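Local coordinates for ABC transporter, substrate binding protein (Polyamine) (Agrobacterium tumefaciens, PDB 4EUO) that binds gamma-aminobutyric acid in the periplasm as the solute-binding protein of an ABC transporter, probably delivering it for uptake, at residues D55-E60 against V229-T234. Sequence-based numbering, arbitrary orientation.
Sequences DVVDVE and VVPKGT
Thr234 points OG1 opposite its amide nitrogen (chi1 169°), while Asp55 holds CG anti to its own carbonyl carbon (chi1 -59°); together these torsions set hydroxyl against carboxylate. This pair lies just past the antiparallel pairing of strands 56-60 and 215-229, in the periplasmic binding protein fold, where strand 56-60 also runs parallel to strand 3-6. The hydroxyl of Thr234 donates from OG1 to Asp55 OD1 over 2.7 Å, on the anti side and 25° out of the carboxylate plane. Asp55 OD2 accepts from the amide of Val4, so the carboxylate joins strand 3-6 to the loop leading into helix 237-247. Val57 and Val229 form a hydrogen-bonded antiparallel pair: Val57 N reaches Val229 O at 2.9 Å, and Val229 N returns to Val57 O at 3.0 Å. Side chains pack alongside this pair: CG2 of Val57 presses on Pro231 CG, 3.6 Å away, and Leu43 of helix 40-48 touches both residues. Val59 and Val229 cross at about a right angle, CG1 of the former meeting CG2 of the latter at 3.8 Å. Val56 and Val230 instead pack on Ala240 of helix 237-247, so helices cover the paired strands on two faces. A type II turn from Pro231 to Thr234, with Gly233 at positive phi, swings the chain back toward Asp55. At the other end of the strand Glu60 touches the bound gamma-aminobutyric acid, its OE1 hydrogen-bonded to the hydroxyl of Tyr40 and its OE2 to that of Tyr135. Asp55 O, buried with no hydrogen-bond partner, is approached by Val230 CG1 at 3.4 Å and by Pro231 CD at 3.5 Å.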
ATOM      1  N   ASP A  55       8.471  16.176   4.814  1.00 10.84           N
ATOM      2  CA  ASP A  55       9.622  16.221   3.901  1.00 10.67           C
ATOM      3  C   ASP A  55       9.726  15.002   2.983  1.00 10.87           C
ATOM      4  O   ASP A  55      10.105  15.128   1.830  1.00 11.20           O
ATOM      5  CB  ASP A  55      10.903  16.412   4.727  1.00 11.85           C
ATOM      6  CG  ASP A  55      10.823  17.689   5.534  1.00 13.53           C
ATOM      7  OD1 ASP A  55      10.565  18.736   4.929  1.00 14.08           O
ATOM      8  OD2 ASP A  55      10.914  17.605   6.768  1.00 13.08           O
ATOM      9  N   VAL A  56       9.381  13.843   3.534  1.00 10.62           N
ATOM     10  CA  VAL A  56       9.338  12.608   2.758  1.00 10.42           C
ATOM     11  C   VAL A  56       7.997  11.988   3.097  1.00 11.78           C
ATOM     12  O   VAL A  56       7.620  11.887   4.268  1.00 11.60           O
ATOM     13  CB  VAL A  56      10.501  11.654   3.080  1.00 11.98           C
ATOM     14  CG1 VAL A  56      10.307  10.306   2.361  1.00 12.61           C
ATOM     15  CG2 VAL A  56      11.847  12.280   2.671  1.00 12.50           C
ATOM     16  N   VAL A  57       7.264  11.590   2.051  1.00  9.74           N
ATOM     17  CA  VAL A  57       5.965  10.958   2.251  1.00  8.34           C
ATOM     18  C   VAL A  57       5.948   9.589   1.564  1.00  9.31           C
ATOM     19  O   VAL A  57       6.348   9.451   0.412  1.00  9.39           O
ATOM     20  CB  VAL A  57       4.826  11.839   1.695  1.00 10.11           C
ATOM     21  CG1 VAL A  57       3.444  11.283   2.065  1.00 10.36           C
ATOM     22  CG2 VAL A  57       4.915  13.297   2.193  1.00 10.87           C
ATOM     23  N   ASP A  58       5.422   8.610   2.284  1.00  7.74           N
ATOM     24  CA  ASP A  58       5.166   7.308   1.698  1.00  7.77           C
ATOM     25  C   ASP A  58       3.733   7.377   1.119  1.00  8.67           C
ATOM     26  O   ASP A  58       2.756   7.617   1.841  1.00  9.20           O
ATOM     27  CB  ASP A  58       5.286   6.250   2.792  1.00  8.84           C
ATOM     28  CG  ASP A  58       5.042   4.846   2.308  1.00  8.88           C
ATOM     29  OD1 ASP A  58       3.984   4.614   1.691  1.00 10.05           O
ATOM     30  OD2 ASP A  58       5.910   3.997   2.526  1.00 10.04           O
ATOM     31  N   VAL A  59       3.649   7.189  -0.206  1.00  8.43           N
ATOM     32  CA  VAL A  59       2.375   7.301  -0.921  1.00  8.02           C
ATOM     33  C   VAL A  59       2.122   6.050  -1.742  1.00  8.50           C
ATOM     34  O   VAL A  59       3.022   5.254  -1.975  1.00  8.33           O
ATOM     35  CB  VAL A  59       2.372   8.550  -1.860  1.00  9.36           C
ATOM     36  CG1 VAL A  59       2.536   9.841  -1.074  1.00  9.48           C
ATOM     37  CG2 VAL A  59       3.439   8.428  -2.948  1.00  9.65           C
ATOM     38  N   GLU A  60       0.895   5.926  -2.282  1.00  7.65           N
ATOM     39  CA  GLU A  60       0.617   4.847  -3.219  1.00  8.09           C
ATOM     40  C   GLU A  60       1.283   5.135  -4.555  1.00  8.95           C
ATOM     41  O   GLU A  60       1.318   6.306  -4.992  1.00  8.66           O
ATOM     42  CB  GLU A  60      -0.900   4.679  -3.364  1.00  9.09           C
ATOM     43  CG  GLU A  60      -1.480   4.035  -2.100  1.00  9.00           C
ATOM     44  CD  GLU A  60      -2.920   4.400  -1.785  1.00 10.09           C
ATOM     45  OE1 GLU A  60      -3.348   5.540  -2.051  1.00  8.85           O
ATOM     46  OE2 GLU A  60      -3.602   3.552  -1.174  1.00 11.45           O
ATOM     47  N   VAL A 229       8.172  10.059  -1.905  1.00  9.57           N
ATOM     48  CA  VAL A 229       8.151  11.324  -2.623  1.00  9.25           C
ATOM     49  C   VAL A 229       8.479  12.462  -1.685  1.00  9.77           C
ATOM     50  O   VAL A 229       8.442  12.306  -0.459  1.00 10.13           O
ATOM     51  CB  VAL A 229       6.794  11.556  -3.314  1.00 10.57           C
ATOM     52  CG1 VAL A 229       6.498  10.441  -4.305  1.00 10.50           C
ATOM     53  CG2 VAL A 229       5.646  11.683  -2.306  1.00 11.34           C
ATOM     54  N   VAL A 230       8.804  13.610  -2.301  1.00 10.39           N
ATOM     55  CA  VAL A 230       9.166  14.816  -1.561  1.00  9.80           C
ATOM     56  C   VAL A 230       8.241  15.930  -1.987  1.00 10.92           C
ATOM     57  O   VAL A 230       8.292  16.360  -3.129  1.00 11.56           O
ATOM     58  CB  VAL A 230      10.633  15.176  -1.871  1.00 11.50           C
ATOM     59  CG1 VAL A 230      11.015  16.478  -1.152  1.00 12.19           C
ATOM     60  CG2 VAL A 230      11.573  14.056  -1.464  1.00 12.58           C
ATOM     61  N   PRO A 231       7.355  16.398  -1.096  1.00 10.75           N
ATOM     62  CA  PRO A 231       6.430  17.467  -1.515  1.00  9.95           C
ATOM     63  C   PRO A 231       7.139  18.742  -1.978  1.00 12.11           C
ATOM     64  O   PRO A 231       8.125  19.153  -1.353  1.00 12.72           O
ATOM     65  CB  PRO A 231       5.572  17.711  -0.279  1.00 10.83           C
ATOM     66  CG  PRO A 231       5.620  16.401   0.456  1.00 12.89           C
ATOM     67  CD  PRO A 231       7.052  15.921   0.255  1.00 10.70           C
ATOM     68  N   LYS A 232       6.615  19.363  -3.024  1.00 11.42           N
ATOM     69  CA  LYS A 232       7.176  20.590  -3.588  1.00 11.50           C
ATOM     70  C   LYS A 232       7.108  21.721  -2.559  1.00 13.12           C
ATOM     71  O   LYS A 232       6.024  22.094  -2.097  1.00 13.14           O
ATOM     72  CB  LYS A 232       6.376  20.970  -4.828  1.00 13.70           C
ATOM     73  CG  LYS A 232       7.026  22.164  -5.578  1.00 19.42           C
ATOM     74  CD  LYS A 232       6.712  22.182  -7.058  1.00 33.83           C
ATOM     75  CE  LYS A 232       7.633  23.103  -7.828  1.00 51.23           C
ATOM     76  NZ  LYS A 232       8.954  22.474  -8.098  1.00 66.62           N
ATOM     77  N   GLY A 233       8.283  22.254  -2.223  1.00 13.18           N
ATOM     78  CA  GLY A 233       8.376  23.323  -1.231  1.00 13.69           C
ATOM     79  C   GLY A 233       8.914  22.907   0.113  1.00 14.33           C
ATOM     80  O   GLY A 233       8.939  23.722   1.038  1.00 13.96           O
ATOM     81  N   THR A 234       9.329  21.635   0.280  1.00 12.82           N
ATOM     82  CA  THR A 234       9.965  21.199   1.519  1.00 12.12           C
ATOM     83  C   THR A 234      11.100  22.178   1.858  1.00 13.78           C
ATOM     84  O   THR A 234      11.812  22.624   0.939  1.00 13.70           O
ATOM     85  CB  THR A 234      10.568  19.781   1.379  1.00 12.57           C
ATOM     86  OG1 THR A 234      11.398  19.485   2.520  1.00 13.29           O
ATOM     87  CG2 THR A 234      11.383  19.620   0.089  1.00 12.75           C
TER